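Local coordinates for beta-1,4-exocellulase (Thermobifida fusca, PDB 4B4H), which probably hydrolyses beta-1,4-glycosidic bonds of cellulose as a family 6 cellobiohydrolase, this chain being its catalytic domain, at residues N83-A91 and L153-Y163; K371-P379 and S392-S401. One frame throughout, in Å; residues are numbered along the deposited sequence. Where two conformers were deposited one is given.

Contact 1 (N83-A91 and L153-Y163)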
loop_
_atom_site.group_PDB
_atom_site.type_symbol
_atom_site.label_atom_id
_atom_site.label_comp_id
_atom_site.label_asym_id
_atom_site.label_seq_id
_atom_site.Cartn_x
_atom_site.Cartn_y
_atom_site.Cartn_z
ATOM N N ASN A 83 6.049 6.067 9.628
ATOM C CA ASN A 83 6.964 7.146 10.050
ATOM C C ASN A 83 8.376 6.675 10.388
ATOM O O ASN A 83 9.045 7.332 11.193
ATOM C CB ASN A 83 6.363 7.953 11.223
ATOM C CG ASN A 83 6.979 9.342 11.373
ATOM O OD1 ASN A 83 7.455 9.914 10.399
ATOM N ND2 ASN A 83 6.936 9.895 12.583
ATOM N N LEU A 84 8.852 5.606 9.735
ATOM C CA LEU A 84 10.172 5.053 10.045
ATOM C C LEU A 84 11.276 6.100 9.909
ATOM O O LEU A 84 11.159 7.005 9.090
ATOM C CB LEU A 84 10.512 3.884 9.116
ATOM C CG LEU A 84 9.968 2.519 9.546
ATOM C CD1 LEU A 84 10.260 1.511 8.449
ATOM C CD2 LEU A 84 10.472 1.995 10.888
ATOM N N PRO A 85 12.359 5.972 10.712
ATOM C CA PRO A 85 13.493 6.852 10.462
ATOM C C PRO A 85 14.080 6.590 9.082
ATOM O O PRO A 85 14.121 5.435 8.641
ATOM C CB PRO A 85 14.499 6.433 11.532
ATOM C CG PRO A 85 14.140 5.019 11.865
ATOM C CD PRO A 85 12.641 5.009 11.789
ATOM N N GLY A 86 14.509 7.645 8.399
ATOM C CA GLY A 86 15.051 7.514 7.050
ATOM C C GLY A 86 14.032 6.956 6.072
ATOM O O GLY A 86 14.370 6.180 5.183
ATOM N N ARG A 87 12.785 7.390 6.241
ATOM C CA ARG A 87 11.632 6.843 5.521
ATOM C C ARG A 87 11.807 6.875 4.007
ATOM O O ARG A 87 12.420 7.797 3.460
ATOM C CB ARG A 87 10.376 7.637 5.905
ATOM C CG ARG A 87 9.088 6.811 5.878
ATOM C CD ARG A 87 7.912 7.658 6.344
ATOM N NE ARG A 87 7.415 8.490 5.253
ATOM C CZ ARG A 87 6.360 9.298 5.323
ATOM N NH1 ARG A 87 5.638 9.376 6.440
ATOM N NH2 ARG A 87 6.003 9.995 4.248
ATOM N N ASP A 88 11.255 5.874 3.325
ATOM C CA ASP A 88 11.218 5.901 1.861
ATOM C C ASP A 88 12.641 6.058 1.287
ATOM O O ASP A 88 12.880 6.914 0.448
ATOM C CB ASP A 88 10.307 7.057 1.387
ATOM C CG ASP A 88 8.889 6.990 1.989
ATOM O OD1 ASP A 88 8.198 5.975 1.766
ATOM O OD2 ASP A 88 8.433 7.955 2.653
ATOM N N CYS A 89 13.565 5.195 1.724
ATOM C CA CYS A 89 15.016 5.420 1.551
ATOM C C CYS A 89 15.513 5.447 0.104
ATOM O O CYS A 89 16.654 5.843 -0.138
ATOM C CB CYS A 89 15.834 4.407 2.361
ATOM S SG CYS A 89 15.584 2.683 1.853
ATOM N N ALA A 90 14.674 5.027 -0.838
ATOM C CA ALA A 90 15.049 5.032 -2.257
ATOM C C ALA A 90 14.493 6.233 -3.000
ATOM O O ALA A 90 14.878 6.478 -4.147
ATOM C CB ALA A 90 14.601 3.748 -2.945
ATOM N N ALA A 91 13.573 6.958 -2.366
ATOM C CA ALA A 91 12.885 8.062 -3.034
ATOM C C ALA A 91 13.799 9.268 -3.215
ATOM O O ALA A 91 14.738 9.478 -2.438
ATOM C CB ALA A 91 11.622 8.461 -2.281
ATOM N N LEU A 153 21.230 6.093 1.289
ATOM C CA LEU A 153 20.250 6.021 2.369
ATOM C C LEU A 153 19.765 4.604 2.683
ATOM O O LEU A 153 19.754 4.217 3.854
ATOM C CB LEU A 153 19.062 6.961 2.137
ATOM C CG LEU A 153 18.063 7.082 3.298
ATOM C CD1 LEU A 153 18.741 7.503 4.598
ATOM C CD2 LEU A 153 16.940 8.047 2.953
ATOM N N CYS A 154 19.359 3.835 1.672
ATOM C CA CYS A 154 18.926 2.456 1.930
ATOM C C CYS A 154 20.035 1.584 2.525
ATOM O O CYS A 154 19.799 0.862 3.500
ATOM C CB CYS A 154 18.331 1.789 0.697
ATOM S SG CYS A 154 16.750 2.483 0.158
ATOM N N ALA A 155 21.231 1.639 1.938
ATOM C CA ALA A 155 22.377 0.916 2.474
ATOM C C ALA A 155 22.594 1.240 3.962
ATOM O O ALA A 155 22.796 0.334 4.787
ATOM C CB ALA A 155 23.628 1.227 1.661
ATOM N N TYR A 156 22.505 2.527 4.305
ATOM C CA TYR A 156 22.631 2.983 5.692
ATOM C C TYR A 156 21.569 2.405 6.643
ATOM O O TYR A 156 21.885 2.011 7.774
ATOM C CB TYR A 156 22.582 4.512 5.753
ATOM C CG TYR A 156 23.018 5.110 7.066
ATOM C CD1 TYR A 156 24.367 5.171 7.413
ATOM C CD2 TYR A 156 22.082 5.653 7.958
ATOM C CE1 TYR A 156 24.780 5.743 8.613
ATOM C CE2 TYR A 156 22.483 6.229 9.155
ATOM C CZ TYR A 156 23.828 6.272 9.475
ATOM O OH TYR A 156 24.226 6.830 10.666
ATOM N N MET A 157 20.312 2.402 6.196
ATOM C CA MET A 157 19.216 1.861 7.004
ATOM C C MET A 157 19.339 0.340 7.166
ATOM O O MET A 157 18.982 -0.214 8.215
ATOM C CB MET A 157 17.857 2.272 6.403
ATOM C CG MET A 157 17.586 3.784 6.334
ATOM S SD MET A 157 18.008 4.703 7.850
ATOM C CE MET A 157 17.014 3.847 9.062
ATOM N N LYS A 158 19.908 -0.325 6.164
ATOM C CA LYS A 158 20.190 -1.763 6.258
ATOM C C LYS A 158 21.332 -2.007 7.250
ATOM O O LYS A 158 21.248 -2.874 8.115
ATOM C CB LYS A 158 20.550 -2.358 4.899
ATOM C CG LYS A 158 21.187 -3.737 5.004
ATOM C CD LYS A 158 21.685 -4.256 3.668
ATOM C CE LYS A 158 22.726 -5.337 3.879
ATOM N NZ LYS A 158 23.612 -5.518 2.698
ATOM N N GLN A 159 22.393 -1.222 7.122
ATOM C CA GLN A 159 23.522 -1.360 8.009
ATOM C C GLN A 159 23.147 -1.063 9.459
ATOM O O GLN A 159 23.588 -1.773 10.356
ATOM C CB GLN A 159 24.675 -0.464 7.538
ATOM C CG GLN A 159 25.927 -0.503 8.405
ATOM C CD GLN A 159 26.742 -1.778 8.256
ATOM O OE1 GLN A 159 26.752 -2.417 7.200
ATOM N NE2 GLN A 159 27.466 -2.133 9.316
ATOM N N ASN A 160 22.337 -0.026 9.690
ATOM C CA ASN A 160 22.033 0.391 11.060
ATOM C C ASN A 160 20.819 -0.319 11.678
ATOM O O ASN A 160 20.549 -0.178 12.862
ATOM C CB ASN A 160 22.040 1.941 11.234
ATOM C CG ASN A 160 20.705 2.612 10.931
ATOM O OD1 ASN A 160 19.764 1.986 10.449
ATOM N ND2 ASN A 160 20.626 3.901 11.223
ATOM N N GLY A 161 20.108 -1.076 10.844
ATOM C CA GLY A 161 18.969 -1.883 11.285
ATOM C C GLY A 161 17.757 -1.052 11.663
ATOM O O GLY A 161 16.925 -1.485 12.456
ATOM N N GLY A 162 17.653 0.141 11.090
ATOM C CA GLY A 162 16.617 1.102 11.511
ATOM C C GLY A 162 15.234 0.651 11.090
ATOM O O GLY A 162 14.308 0.723 11.879
ATOM N N TYR A 163 15.104 0.240 9.829
ATOM C CA TYR A 163 13.858 -0.362 9.334
ATOM C C TYR A 163 13.500 -1.659 10.037
ATOM O O TYR A 163 12.382 -1.811 10.514
ATOM C CB TYR A 163 13.939 -0.634 7.834
ATOM C CG TYR A 163 13.755 0.547 6.907
ATOM C CD1 TYR A 163 13.841 1.877 7.355
ATOM C CD2 TYR A 163 13.529 0.322 5.558
ATOM C CE1 TYR A 163 13.679 2.937 6.469
ATOM C CE2 TYR A 163 13.367 1.368 4.670
ATOM C CZ TYR A 163 13.447 2.675 5.128
ATOM O OH TYR A 163 13.283 3.708 4.235
#
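Cys89 and Cys154 bring their backbones to a CA-CA distance of 4.9 Å where the loop 83-91, which follows strand 75-81 of the glycoside hydrolase family 6 catalytic domain, meets helix 152-160 and the start of helix 162-175. The loop bends through a type II turn from Leu84 to Arg87 and a type I turn from Asp88 to Ala91. A disulfide ties it to the first helix, SG of Cys89 to SG of Cys154, with chi3 at 96°. Leu153 packs on the same cysteine, its CG 3.6 Å from Cys89 CB. The second helix sends in the Tyr163 ring, with Leu84 CD1 over one face in a CH-pi contact and Pro85 O at the edge in its plane. Met157, bent at chi2 and chi3, folds its CE to 3.3 Å from Pro85 O. Asp88, which opens the type I turn, is a predicted active-site residue about 3 Å from the side chain of Asp136, the predicted proton donor, so the disulfide-tied loop carries part of the probable catalytic site. Arg87 NE makes a salt bridge to Asp88 OD2, which lies close to the guanidinium plane and is hydrogen-bonded to Ser94 OG. The buried Tyr163 OH donates to Gly86 O, tilted 32° from the carbonyl plane, and accepts from Cys89 N at 2.9 Å.

Contact 2 (K371-P379 and S392-S401)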
loop_
_atom_site.group_PDB
_atom_site.type_symbol
_atom_site.label_atom_id
_atom_site.label_comp_id
_atom_site.label_asym_id
_atom_site.label_seq_id
_atom_site.Cartn_x
_atom_site.Cartn_y
_atom_site.Cartn_z
ATOM N N LYS A 371 7.867 18.860 3.296
ATOM C CA LYS A 371 7.575 17.906 2.226
ATOM C C LYS A 371 8.294 18.259 0.924
ATOM O O LYS A 371 7.814 19.075 0.128
ATOM C CB LYS A 371 6.061 17.757 2.024
ATOM C CG LYS A 371 5.360 17.180 3.245
ATOM C CD LYS A 371 3.925 16.816 2.940
ATOM C CE LYS A 371 3.268 16.124 4.120
ATOM N NZ LYS A 371 1.992 15.504 3.675
ATOM N N GLY A 372 9.448 17.622 0.721
ATOM C CA GLY A 372 10.318 17.892 -0.421
ATOM C C GLY A 372 9.751 17.432 -1.748
ATOM O O GLY A 372 9.023 16.440 -1.821
ATOM N N PHE A 373 10.089 18.166 -2.802
ATOM C CA PHE A 373 9.620 17.858 -4.150
ATOM C C PHE A 373 10.213 16.538 -4.660
ATOM O O PHE A 373 11.421 16.406 -4.803
ATOM C CB PHE A 373 9.968 19.030 -5.079
ATOM C CG PHE A 373 9.620 18.818 -6.527
ATOM C CD1 PHE A 373 8.411 18.229 -6.907
ATOM C CD2 PHE A 373 10.494 19.259 -7.525
ATOM C CE1 PHE A 373 8.099 18.057 -8.246
ATOM C CE2 PHE A 373 10.184 19.098 -8.858
ATOM C CZ PHE A 373 8.986 18.497 -9.223
ATOM N N ASP A 374 9.348 15.557 -4.920
ATOM C CA ASP A 374 9.777 14.257 -5.430
ATOM C C ASP A 374 9.426 14.202 -6.911
ATOM O O ASP A 374 8.251 14.254 -7.267
ATOM C CB ASP A 374 9.072 13.125 -4.659
ATOM C CG ASP A 374 9.653 11.736 -4.952
ATOM O OD1 ASP A 374 9.900 11.400 -6.130
ATOM O OD2 ASP A 374 9.822 10.952 -3.987
ATOM N N ARG A 375 10.446 14.095 -7.764
ATOM C CA ARG A 375 10.251 14.223 -9.208
ATOM C C ARG A 375 9.479 13.053 -9.824
ATOM O O ARG A 375 8.941 13.185 -10.918
ATOM C CB ARG A 375 11.578 14.491 -9.935
ATOM C CG ARG A 375 12.109 15.906 -9.734
ATOM C CD ARG A 375 12.904 16.384 -10.935
ATOM N NE ARG A 375 12.060 16.459 -12.131
ATOM C CZ ARG A 375 12.465 16.900 -13.318
ATOM N NH1 ARG A 375 13.708 17.340 -13.488
ATOM N NH2 ARG A 375 11.615 16.923 -14.334
ATOM N N MET A 376 9.367 11.936 -9.110
ATOM C CA MET A 376 8.471 10.862 -9.563
ATOM C C MET A 376 6.992 11.294 -9.652
ATOM O O MET A 376 6.182 10.613 -10.287
ATOM C CB MET A 376 8.672 9.582 -8.745
ATOM C CG MET A 376 9.816 8.706 -9.270
ATOM S SD MET A 376 9.659 8.113 -10.986
ATOM C CE MET A 376 8.509 6.757 -10.777
ATOM N N CYS A 377 6.651 12.428 -9.045
ATOM C CA CYS A 377 5.304 13.000 -9.142
ATOM C C CYS A 377 5.185 14.052 -10.239
ATOM O O CYS A 377 4.098 14.590 -10.497
ATOM C CB CYS A 377 4.905 13.609 -7.810
ATOM S SG CYS A 377 4.604 12.315 -6.602
ATOM N N ASP A 378 6.314 14.344 -10.864
ATOM C CA ASP A 378 6.430 15.388 -11.873
ATOM C C ASP A 378 6.178 14.743 -13.238
ATOM O O ASP A 378 6.888 13.813 -13.624
ATOM C CB ASP A 378 7.842 15.996 -11.768
ATOM C CG ASP A 378 8.165 17.027 -12.847
ATOM O OD1 ASP A 378 7.303 17.391 -13.695
ATOM O OD2 ASP A 378 9.331 17.489 -12.813
ATOM N N PRO A 379 5.136 15.205 -13.961
ATOM C CA PRO A 379 4.821 14.592 -15.249
ATOM C C PRO A 379 6.016 14.565 -16.201
ATOM O O PRO A 379 6.179 13.608 -16.949
ATOM C CB PRO A 379 3.730 15.489 -15.833
ATOM C CG PRO A 379 3.339 16.454 -14.782
ATOM C CD PRO A 379 4.122 16.183 -13.537
ATOM N N SER A 392 7.343 9.524 -15.753
ATOM C CA SER A 392 6.827 9.225 -14.410
ATOM C C SER A 392 5.383 8.756 -14.469
ATOM O O SER A 392 4.894 8.049 -13.560
ATOM C CB SER A 392 6.855 10.484 -13.563
ATOM O OG SER A 392 5.988 11.456 -14.140
ATOM N N GLY A 393 4.683 9.194 -15.513
ATOM C CA GLY A 393 3.279 8.827 -15.687
ATOM C C GLY A 393 2.326 9.561 -14.763
ATOM O O GLY A 393 1.146 9.250 -14.703
ATOM N N ALA A 394 2.835 10.530 -14.022
ATOM C CA ALA A 394 2.040 11.247 -13.035
ATOM C C ALA A 394 1.123 12.288 -13.669
ATOM O O ALA A 394 1.509 12.954 -14.637
ATOM C CB ALA A 394 2.950 11.887 -11.998
ATOM N N LEU A 395 -0.064 12.441 -13.081
ATOM C CA LEU A 395 -1.027 13.476 -13.461
ATOM C C LEU A 395 -0.529 14.887 -13.133
ATOM O O LEU A 395 0.001 15.122 -12.037
ATOM C CB LEU A 395 -2.360 13.251 -12.749
ATOM C CG LEU A 395 -3.235 12.100 -13.224
ATOM C CD1 LEU A 395 -4.368 11.916 -12.241
ATOM C CD2 LEU A 395 -3.769 12.351 -14.624
ATOM N N PRO A 396 -0.720 15.838 -14.070
ATOM C CA PRO A 396 -0.303 17.236 -13.875
ATOM C C PRO A 396 -1.081 17.992 -12.803
ATOM O O PRO A 396 -2.208 17.615 -12.471
ATOM C CB PRO A 396 -0.614 17.878 -15.231
ATOM C CG PRO A 396 -0.630 16.755 -16.211
ATOM C CD PRO A 396 -1.208 15.606 -15.443
ATOM N N ASN A 397 -0.456 19.053 -12.282
ATOM C CA ASN A 397 -1.060 19.974 -11.311
ATOM C C ASN A 397 -1.690 19.314 -10.078
ATOM O O ASN A 397 -2.819 19.623 -9.659
ATOM C CB ASN A 397 -1.975 20.988 -12.013
ATOM C CG ASN A 397 -1.197 22.165 -12.586
ATOM O OD1 ASN A 397 -0.964 22.248 -13.792
ATOM N ND2 ASN A 397 -0.769 23.072 -11.713
ATOM N N ALA A 398 -0.893 18.434 -9.475
ATOM C CA ALA A 398 -1.211 17.719 -8.224
ATOM C C ALA A 398 -0.795 18.508 -6.970
ATOM O O ALA A 398 0.313 19.079 -6.935
ATOM C CB ALA A 398 -0.502 16.374 -8.225
ATOM N N PRO A 399 -1.662 18.543 -5.926
ATOM C CA PRO A 399 -1.299 19.215 -4.678
ATOM C C PRO A 399 -0.323 18.389 -3.828
ATOM O O PRO A 399 0.095 17.305 -4.247
ATOM C CB PRO A 399 -2.646 19.392 -3.975
ATOM C CG PRO A 399 -3.485 18.245 -4.463
ATOM C CD PRO A 399 -2.957 17.835 -5.816
ATOM N N ILE A 400 0.078 18.917 -2.673
ATOM C CA ILE A 400 0.879 18.169 -1.708
ATOM C C ILE A 400 0.182 16.859 -1.322
ATOM O O ILE A 400 -1.062 16.766 -1.317
ATOM C CB ILE A 400 1.232 19.063 -0.497
ATOM C CG1 ILE A 400 2.506 19.859 -0.820
ATOM C CG2 ILE A 400 1.389 18.270 0.799
ATOM C CD1 ILE A 400 2.889 20.886 0.224
ATOM N N SER A 401 0.999 15.843 -1.053
ATOM C CA SER A 401 0.511 14.521 -0.683
ATOM C C SER A 401 -0.554 14.622 0.408
ATOM O O SER A 401 -0.358 15.316 1.409
ATOM C CB SER A 401 1.682 13.643 -0.229
ATOM O OG SER A 401 1.227 12.485 0.452
HETATM O O HOH W 1 5.398 8.132 -10.552
HETATM O O HOH W 2 1.220 14.013 -9.832
HETATM O O HOH W 3 4.646 11.345 -17.485
#
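An ST turn at Ser392 packs against a short 3-10 segment, 375-377, in this pairing of two irregular stretches, both in the long loop region between strand 346-350 and helix 406-414 of the family 6 catalytic domain. Ser392 OG donates to Asp378 O at 2.6 Å, coming from above the carbonyl plane, 47° out of it. Ser392 OG itself accepts from Ala394 N at 3.3 Å in a nearly straight bond of 172°, which closes the turn. A chi1 of 63° places OG between its own backbone N and carbonyl carbon, where it can serve both partners. With an alanine here, Asp378 O and Ala394 N would probably both lose their side-chain partner, leaving the turn less firmly fixed against 371-379. Beside it, the Ala394 methyl packs 3.3 Å from Cys377 O, and Pro379 lays CG against Pro396 CA. Three waters extend the seam: one donates to Met376 O and Ser392 O, another to Cys377 O and Leu395 O, and a third links Pro379 O with Gly393 N. Within 371-379, Asp374 OD1 uses its anti lone pair to accept from Met376 N in an Asx turn. Cys377 points its side chain away from 392-401, into a disulfide with Cys327, next to Trp326, a predicted substrate-binding residue. At the other end, the extended chain of Lys371 crosses Ile400, CD to CG2 at 3.6 Å, and NZ finishes in a weak hydrogen bond to Ser401 O at 3.3 Å.

Overall arrangement
The two contacts follow one another along the chain, contact 1 closing well before contact 2 opens, and their centres lie about 22 Å apart, each about 18 Å from the centre of the chain. Contact 1 joins the loop after strand 75-81 to two helices, whereas contact 2 joins parts of the loop region after strand 346-350; both strands belong to the same mixed sheet. The loops meet where Ala91 CB packs 3.5 Å from Asp374 OD2. Arg87 of contact 1 and Lys371 of contact 2 both have side chains about 4 Å from that of Asp41, predicted to bind substrate, consistent with the contacts shaping parts of one substrate-binding region.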